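Local coordinates for protein phosphohistidine phosphatase SixA (Escherichia coli, PDB 1UJC) that removes phosphate from phosphohistidine on the HPt domain of the ArcB sensor, within the multistep His-Asp phosphorelay, at residues E78-S89 with S107-E118. Residues are numbered along the deposited sequence; the frame is centred on the assembly and turned at random.
Sequences ELTPCGDVGLVS and SHLPLVGYLVAE. With WO4 (tungstate(VI)ion), chain C.
Pro81 lies over one face of the His108 imidazole at the tungstate pocket of this histidine-phosphatase fold, a CH-pi contact: CD of Pro81 is 3.9 Å from the centroid of the His108 ring and 13° off its normal. The oxyanion comes instead at the ring's edge, in plane, where ND1 of His108 donates to O2 of tungstate (2.8 Å). NE2 is hydrogen-bonded to OG of Ser51, so both ring nitrogens are engaged and the ring's rotation is probably fixed; Arg7 and Arg55 also bind the tungstate. With an alanine at His108, tungstate O2 would probably lose this donor and Pro81 the flat surface beneath its ring. Next to the histidine, Ser107 OG donates to Leu79 O across 2.5 Å, arriving 21° out of the carbonyl plane, which ties the end of strand 102-107 to the 3-10 segment.

Farther from the pocket, helices 85-89 and 111-118 cross at -57° with their axes 9.7 Å apart, and Val85 is a knob in the hole formed by Leu111, Tyr114, Leu115 and Glu118. Most of the contact is made by CG2, which, anti to the backbone N, points into the hole and reaches 3.4 Å from Leu115 CA. Leu111 splits its branches: CD1 meets the valine, whereas CD2 turns to the backbone oxygens of Glu78 and Thr80. Glu78 O, buried here, has no polar partner in the model. One turn beyond Val85, the side chains of Val88 and Leu115 meet at about a right angle, Val88 CG1 lying 3.6 Å from Leu115 CD1.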
loop_
_atom_site.group_PDB
_atom_site.type_symbol
_atom_site.label_atom_id
_atom_site.label_comp_id
_atom_site.label_asym_id
_atom_site.label_seq_id
_atom_site.Cartn_x
_atom_site.Cartn_y
_atom_site.Cartn_z
ATOM N N GLU A 78 -2.184 3.180 -12.439
ATOM C CA GLU A 78 -1.012 2.311 -12.496
ATOM C C GLU A 78 -0.818 1.461 -11.246
ATOM O O GLU A 78 0.187 0.769 -11.124
ATOM C CB GLU A 78 0.250 3.134 -12.765
ATOM C CG GLU A 78 0.227 3.865 -14.095
ATOM C CD GLU A 78 0.077 2.925 -15.284
ATOM O OE1 GLU A 78 -0.153 3.431 -16.405
ATOM O OE2 GLU A 78 0.191 1.689 -15.107
ATOM N N LEU A 79 -1.782 1.514 -10.329
ATOM C CA LEU A 79 -1.718 0.727 -9.098
ATOM C C LEU A 79 -2.549 -0.548 -9.208
ATOM O O LEU A 79 -2.632 -1.334 -8.263
ATOM C CB LEU A 79 -2.184 1.562 -7.898
ATOM C CG LEU A 79 -1.170 2.610 -7.434
ATOM C CD1 LEU A 79 -1.731 3.436 -6.286
ATOM C CD2 LEU A 79 0.106 1.902 -7.010
ATOM N N THR A 80 -3.173 -0.745 -10.364
ATOM C CA THR A 80 -3.969 -1.943 -10.602
ATOM C C THR A 80 -2.978 -3.103 -10.686
ATOM O O THR A 80 -1.776 -2.885 -10.809
ATOM C CB THR A 80 -4.750 -1.847 -11.929
ATOM O OG1 THR A 80 -3.841 -1.581 -13.003
ATOM C CG2 THR A 80 -5.795 -0.747 -11.858
ATOM N N PRO A 81 -3.468 -4.348 -10.615
ATOM C CA PRO A 81 -2.591 -5.519 -10.687
ATOM C C PRO A 81 -1.538 -5.471 -11.798
ATOM O O PRO A 81 -0.394 -5.871 -11.584
ATOM C CB PRO A 81 -3.578 -6.665 -10.874
ATOM C CG PRO A 81 -4.732 -6.221 -10.036
ATOM C CD PRO A 81 -4.870 -4.760 -10.416
ATOM N N CYS A 82 -1.927 -4.973 -12.971
ATOM C CA CYS A 82 -1.030 -4.896 -14.130
ATOM C C CYS A 82 -0.339 -3.543 -14.288
ATOM O O CYS A 82 0.257 -3.256 -15.330
ATOM C CB CYS A 82 -1.814 -5.195 -15.409
ATOM S SG CYS A 82 -2.712 -6.751 -15.375
ATOM N N GLY A 83 -0.426 -2.720 -13.252
ATOM C CA GLY A 83 0.174 -1.401 -13.285
ATOM C C GLY A 83 1.643 -1.376 -13.653
ATOM O O GLY A 83 2.378 -2.336 -13.426
ATOM N N ASP A 84 2.066 -0.255 -14.223
ATOM C CA ASP A 84 3.448 -0.068 -14.639
ATOM C C ASP A 84 4.278 0.377 -13.435
ATOM O O ASP A 84 4.208 1.536 -13.016
ATOM C CB ASP A 84 3.502 0.985 -15.743
ATOM C CG ASP A 84 4.874 1.113 -16.351
ATOM O OD1 ASP A 84 4.989 0.966 -17.584
ATOM O OD2 ASP A 84 5.837 1.357 -15.599
ATOM N N VAL A 85 5.055 -0.547 -12.877
ATOM C CA VAL A 85 5.869 -0.249 -11.705
ATOM C C VAL A 85 6.819 0.921 -11.945
ATOM O O VAL A 85 7.220 1.611 -11.008
ATOM C CB VAL A 85 6.685 -1.487 -11.255
ATOM C CG1 VAL A 85 7.879 -1.701 -12.179
ATOM C CG2 VAL A 85 7.138 -1.316 -9.819
ATOM N N GLY A 86 7.171 1.145 -13.205
ATOM C CA GLY A 86 8.067 2.241 -13.527
ATOM C C GLY A 86 7.420 3.585 -13.261
ATOM O O GLY A 86 8.042 4.480 -12.690
ATOM N N LEU A 87 6.164 3.721 -13.679
ATOM C CA LEU A 87 5.426 4.961 -13.493
ATOM C C LEU A 87 5.097 5.176 -12.017
ATOM O O LEU A 87 5.069 6.304 -11.540
ATOM C CB LEU A 87 4.141 4.943 -14.328
ATOM C CG LEU A 87 4.299 4.935 -15.854
ATOM C CD1 LEU A 87 2.927 4.820 -16.515
ATOM C CD2 LEU A 87 5.005 6.206 -16.311
ATOM N N VAL A 88 4.847 4.090 -11.292
ATOM C CA VAL A 88 4.556 4.209 -9.871
ATOM C C VAL A 88 5.823 4.732 -9.197
ATOM O O VAL A 88 5.780 5.651 -8.378
ATOM C CB VAL A 88 4.176 2.846 -9.256
ATOM C CG1 VAL A 88 3.935 3.006 -7.765
ATOM C CG2 VAL A 88 2.928 2.298 -9.940
ATOM N N SER A 89 6.950 4.135 -9.562
ATOM C CA SER A 89 8.253 4.521 -9.034
ATOM C C SER A 89 8.530 6.007 -9.283
ATOM O O SER A 89 8.971 6.730 -8.383
ATOM C CB SER A 89 9.337 3.674 -9.705
ATOM O OG SER A 89 10.624 4.205 -9.473
ATOM N N SER A 107 -2.329 -1.426 -2.914
ATOM C CA SER A 107 -2.404 -2.040 -4.232
ATOM C C SER A 107 -2.688 -3.540 -4.239
ATOM O O SER A 107 -3.393 -4.056 -3.373
ATOM C CB SER A 107 -1.102 -1.754 -4.984
ATOM O OG SER A 107 -1.193 -2.105 -6.351
ATOM N N HIS A 108 -2.132 -4.234 -5.232
ATOM C CA HIS A 108 -2.350 -5.665 -5.372
ATOM C C HIS A 108 -1.098 -6.415 -5.796
ATOM O O HIS A 108 -0.069 -5.818 -6.126
ATOM C CB HIS A 108 -3.402 -5.964 -6.450
ATOM C CG HIS A 108 -4.517 -4.969 -6.531
ATOM N ND1 HIS A 108 -5.839 -5.328 -6.380
ATOM C CD2 HIS A 108 -4.516 -3.644 -6.806
ATOM C CE1 HIS A 108 -6.603 -4.265 -6.558
ATOM N NE2 HIS A 108 -5.826 -3.231 -6.818
ATOM N N LEU A 109 -1.208 -7.741 -5.770
ATOM C CA LEU A 109 -0.137 -8.605 -6.242
ATOM C C LEU A 109 -0.412 -8.530 -7.740
ATOM O O LEU A 109 -1.560 -8.373 -8.149
ATOM C CB LEU A 109 -0.341 -10.054 -5.798
ATOM C CG LEU A 109 -0.323 -10.481 -4.330
ATOM C CD1 LEU A 109 -0.704 -11.955 -4.256
ATOM C CD2 LEU A 109 1.045 -10.249 -3.731
ATOM N N PRO A 110 0.623 -8.652 -8.577
ATOM C CA PRO A 110 2.021 -8.854 -8.201
ATOM C C PRO A 110 2.758 -7.522 -8.084
ATOM O O PRO A 110 3.935 -7.484 -7.709
ATOM C CB PRO A 110 2.544 -9.694 -9.352
ATOM C CG PRO A 110 1.875 -9.041 -10.525
ATOM C CD PRO A 110 0.449 -8.799 -10.034
ATOM N N LEU A 111 2.051 -6.439 -8.398
ATOM C CA LEU A 111 2.628 -5.097 -8.362
ATOM C C LEU A 111 3.355 -4.725 -7.068
ATOM O O LEU A 111 4.466 -4.207 -7.112
ATOM C CB LEU A 111 1.546 -4.053 -8.658
ATOM C CG LEU A 111 1.960 -2.576 -8.607
ATOM C CD1 LEU A 111 3.300 -2.375 -9.281
ATOM C CD2 LEU A 111 0.885 -1.734 -9.276
ATOM N N VAL A 112 2.738 -4.996 -5.923
ATOM C CA VAL A 112 3.348 -4.648 -4.642
ATOM C C VAL A 112 4.732 -5.259 -4.466
ATOM O O VAL A 112 5.648 -4.600 -3.973
ATOM C CB VAL A 112 2.440 -5.054 -3.458
ATOM C CG1 VAL A 112 1.158 -4.236 -3.494
ATOM C CG2 VAL A 112 2.127 -6.539 -3.520
ATOM N N GLY A 113 4.886 -6.514 -4.877
ATOM C CA GLY A 113 6.177 -7.168 -4.761
ATOM C C GLY A 113 7.216 -6.522 -5.664
ATOM O O GLY A 113 8.322 -6.193 -5.215
ATOM N N TYR A 114 6.860 -6.333 -6.935
ATOM C CA TYR A 114 7.762 -5.727 -7.912
ATOM C C TYR A 114 8.101 -4.285 -7.551
ATOM O O TYR A 114 9.210 -3.817 -7.808
ATOM C CB TYR A 114 7.146 -5.742 -9.316
ATOM C CG TYR A 114 6.760 -7.108 -9.826
ATOM C CD1 TYR A 114 7.641 -8.185 -9.743
ATOM C CD2 TYR A 114 5.512 -7.320 -10.411
ATOM C CE1 TYR A 114 7.286 -9.443 -10.232
ATOM C CE2 TYR A 114 5.150 -8.570 -10.902
ATOM C CZ TYR A 114 6.041 -9.627 -10.811
ATOM O OH TYR A 114 5.684 -10.857 -11.327
ATOM N N LEU A 115 7.136 -3.582 -6.965
ATOM C CA LEU A 115 7.345 -2.193 -6.576
ATOM C C LEU A 115 8.497 -2.065 -5.590
ATOM O O LEU A 115 9.348 -1.187 -5.738
ATOM C CB LEU A 115 6.069 -1.609 -5.962
ATOM C CG LEU A 115 6.125 -0.128 -5.578
ATOM C CD1 LEU A 115 6.527 0.714 -6.782
ATOM C CD2 LEU A 115 4.767 0.307 -5.064
ATOM N N VAL A 116 8.522 -2.931 -4.576
ATOM C CA VAL A 116 9.596 -2.897 -3.590
ATOM C C VAL A 116 10.952 -3.125 -4.257
ATOM O O VAL A 116 11.914 -2.415 -3.972
ATOM C CB VAL A 116 9.404 -3.971 -2.493
ATOM C CG1 VAL A 116 10.629 -4.013 -1.582
ATOM C CG2 VAL A 116 8.164 -3.662 -1.675
ATOM N N ALA A 117 11.024 -4.119 -5.140
ATOM C CA ALA A 117 12.274 -4.431 -5.838
ATOM C C ALA A 117 12.692 -3.259 -6.715
ATOM O O ALA A 117 13.847 -2.838 -6.695
ATOM C CB ALA A 117 12.106 -5.686 -6.687
ATOM N N GLU A 118 11.739 -2.739 -7.484
ATOM C CA GLU A 118 11.983 -1.603 -8.369
ATOM C C GLU A 118 12.536 -0.410 -7.591
ATOM O O GLU A 118 13.444 0.274 -8.054
ATOM C CB GLU A 118 10.681 -1.208 -9.068
ATOM C CG GLU A 118 10.707 0.109 -9.836
ATOM C CD GLU A 118 11.591 0.067 -11.063
ATOM O OE1 GLU A 118 11.882 -1.043 -11.552
ATOM O OE2 GLU A 118 11.982 1.153 -11.551
HETATM W W WO4 C . -5.107 -9.418 -5.208
HETATM O O1 WO4 C . -3.655 -8.855 -4.449
HETATM O O2 WO4 C . -5.920 -8.095 -5.978
HETATM O O3 WO4 C . -6.099 -10.290 -4.094
HETATM O O4 WO4 C . -4.674 -10.530 -6.462
#